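Signal recognition particle receptor FtsY (Sulfolobus acidocaldarius, PDB 5L3S) serves as a docking receptor for the signal recognition particle and belongs to the SRP-type GTPases, a branch of the P-loop nucleotide-binding proteins. Local coordinates at residues 99-104 with 185-190. Sequence-based numbering, arbitrary orientation.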
loop_
_atom_site.group_PDB
_atom_site.type_symbol
_atom_site.label_atom_id
_atom_site.label_comp_id
_atom_site.label_asym_id
_atom_site.label_seq_id
_atom_site.Cartn_x
_atom_site.Cartn_y
_atom_site.Cartn_z
ATOM N N LYS B 99 -13.568 -30.189 11.022
ATOM C CA LYS B 99 -14.263 -29.659 9.858
ATOM C C LYS B 99 -13.569 -30.047 8.560
ATOM O O LYS B 99 -12.344 -29.949 8.433
ATOM C CB LYS B 99 -14.383 -28.135 9.962
ATOM C CG LYS B 99 -14.990 -27.668 11.275
ATOM C CD LYS B 99 -16.334 -28.332 11.514
ATOM C CE LYS B 99 -16.694 -28.364 12.994
ATOM N NZ LYS B 99 -18.025 -28.997 13.213
ATOM N N LYS B 100 -14.360 -30.526 7.612
ATOM C CA LYS B 100 -13.884 -30.757 6.262
ATOM C C LYS B 100 -14.944 -30.269 5.293
ATOM O O LYS B 100 -16.033 -30.831 5.217
ATOM C CB LYS B 100 -13.530 -32.224 6.011
ATOM C CG LYS B 100 -12.196 -32.619 6.619
ATOM C CD LYS B 100 -11.477 -33.669 5.803
ATOM C CE LYS B 100 -10.399 -34.355 6.644
ATOM N NZ LYS B 100 -9.422 -33.380 7.225
ATOM N N PRO B 101 -14.622 -29.210 4.550
ATOM C CA PRO B 101 -13.303 -28.574 4.606
ATOM C C PRO B 101 -13.228 -27.529 5.708
ATOM O O PRO B 101 -14.262 -27.108 6.219
ATOM C CB PRO B 101 -13.225 -27.863 3.257
ATOM C CG PRO B 101 -14.650 -27.461 2.998
ATOM C CD PRO B 101 -15.508 -28.563 3.565
ATOM N N PHE B 102 -12.010 -27.132 6.066
ATOM C CA PHE B 102 -11.792 -25.945 6.881
ATOM C C PHE B 102 -11.799 -24.780 5.896
ATOM O O PHE B 102 -11.022 -24.771 4.952
ATOM C CB PHE B 102 -10.439 -26.055 7.596
ATOM C CG PHE B 102 -10.178 -24.965 8.600
ATOM C CD1 PHE B 102 -9.721 -23.712 8.193
ATOM C CD2 PHE B 102 -10.341 -25.213 9.955
ATOM C CE1 PHE B 102 -9.469 -22.715 9.124
ATOM C CE2 PHE B 102 -10.092 -24.229 10.888
ATOM C CZ PHE B 102 -9.652 -22.976 10.476
ATOM N N VAL B 103 -12.692 -23.816 6.101
ATOM C CA VAL B 103 -12.916 -22.751 5.133
ATOM C C VAL B 103 -12.291 -21.435 5.574
ATOM O O VAL B 103 -12.585 -20.930 6.656
ATOM C CB VAL B 103 -14.421 -22.533 4.884
ATOM C CG1 VAL B 103 -14.643 -21.362 3.938
ATOM C CG2 VAL B 103 -15.060 -23.817 4.328
ATOM N N ILE B 104 -11.427 -20.895 4.725
ATOM C CA ILE B 104 -10.744 -19.638 5.002
ATOM C C ILE B 104 -11.099 -18.626 3.923
ATOM O O ILE B 104 -11.093 -18.961 2.736
ATOM C CB ILE B 104 -9.223 -19.841 4.973
ATOM C CG1 ILE B 104 -8.832 -21.022 5.872
ATOM C CG2 ILE B 104 -8.493 -18.542 5.368
ATOM C CD1 ILE B 104 -7.342 -21.281 5.924
ATOM N N ASP B 185 -9.344 -30.972 2.560
ATOM C CA ASP B 185 -9.042 -30.432 3.882
ATOM C C ASP B 185 -9.384 -28.950 4.021
ATOM O O ASP B 185 -9.898 -28.511 5.056
ATOM C CB ASP B 185 -7.559 -30.631 4.232
ATOM C CG ASP B 185 -7.180 -32.092 4.409
ATOM O OD1 ASP B 185 -8.021 -32.895 4.864
ATOM O OD2 ASP B 185 -6.019 -32.436 4.097
ATOM N N VAL B 186 -9.078 -28.175 2.984
ATOM C CA VAL B 186 -9.194 -26.730 3.076
ATOM C C VAL B 186 -9.804 -26.103 1.819
ATOM O O VAL B 186 -9.460 -26.482 0.703
ATOM C CB VAL B 186 -7.804 -26.102 3.311
ATOM C CG1 VAL B 186 -7.887 -24.581 3.285
ATOM C CG2 VAL B 186 -7.188 -26.614 4.621
ATOM N N VAL B 187 -10.696 -25.131 2.012
ATOM C CA VAL B 187 -11.104 -24.237 0.934
ATOM C C VAL B 187 -10.602 -22.813 1.207
ATOM O O VAL B 187 -10.794 -22.288 2.305
ATOM C CB VAL B 187 -12.633 -24.197 0.786
ATOM C CG1 VAL B 187 -13.057 -23.101 -0.236
ATOM C CG2 VAL B 187 -13.149 -25.556 0.386
ATOM N N LEU B 188 -9.970 -22.197 0.204
ATOM C CA LEU B 188 -9.495 -20.813 0.310
ATOM C C LEU B 188 -10.302 -19.951 -0.633
ATOM O O LEU B 188 -10.297 -20.196 -1.827
ATOM C CB LEU B 188 -8.014 -20.719 -0.083
ATOM C CG LEU B 188 -7.106 -21.642 0.720
ATOM C CD1 LEU B 188 -5.673 -21.502 0.263
ATOM C CD2 LEU B 188 -7.227 -21.290 2.178
ATOM N N ILE B 189 -10.973 -18.933 -0.097
ATOM C CA ILE B 189 -11.837 -18.074 -0.891
ATOM C C ILE B 189 -11.164 -16.743 -1.219
ATOM O O ILE B 189 -10.831 -15.976 -0.317
ATOM C CB ILE B 189 -13.171 -17.824 -0.154
ATOM C CG1 ILE B 189 -13.837 -19.183 0.154
ATOM C CG2 ILE B 189 -14.086 -16.933 -0.996
ATOM C CD1 ILE B 189 -15.033 -19.110 1.092
ATOM N N ASP B 190 -10.942 -16.490 -2.507
ATOM C CA ASP B 190 -10.417 -15.194 -2.951
ATOM C C ASP B 190 -11.596 -14.257 -3.116
ATOM O O ASP B 190 -12.669 -14.689 -3.528
ATOM C CB ASP B 190 -9.666 -15.353 -4.287
ATOM C CG ASP B 190 -8.698 -14.180 -4.580
ATOM O OD1 ASP B 190 -8.547 -13.290 -3.717
ATOM O OD2 ASP B 190 -8.078 -14.181 -5.665
HETATM O O HOH W 1 -9.369 -30.107 7.423
#
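Bends at chi2 and chi4 (the latter -56°) curl the Lys-100 chain alongside the Asp-185 side chain and set NZ 2.8 Å from Asp-185 OD1. In this salt bridge NZ meets OD1 from above the carboxylate plane, 37° out of it. Beside it, a water donates to both Lys-99 O and Asp-185 O and accepts a weak bond from Lys-100 NZ. Asp-185 O is thus gripped twice, its second donor being Phe-102 N at 2.7 Å. Pro-101, entered through a cis peptide bond, leads into the strand, where the parallel ladder continues: Val-187 N to Phe-102 O (3.0 Å), Ile-104 N to Val-187 O (2.9 Å, almost straight at 177°) and Ile-189 N to Ile-104 O (2.8 Å). These are neighbouring central strands of the P-loop NTPase sheet: 102-107 runs into the likely Walker A loop, and 186-191 carries Asp-190, whose OD2 is hydrogen-bonded to Thr-115 OG1, at the start of helix 114-127 and within the likely Walker A motif. On the sheet face toward helix 168-181, Pro-101 CG lies 3.6 Å from Val-187 CG2, the two side chains pointing the same way. Farther along this face, Val-103 CG1 meets Ile-189 CD1 at 3.7 Å, with the side chains crossing at a slant. The reverse face carries Phe-102, Ile-104, Val-186 and Leu-188. Here Leu-188 CD2 reaches Ile-104 CB at 3.7 Å and touches CD1 as well, so that one methyl lies alongside the CB-CG1-CD1 branch of Ile-104, while Leu-188 also packs on Val-121 and Val-122 of helix 114-127.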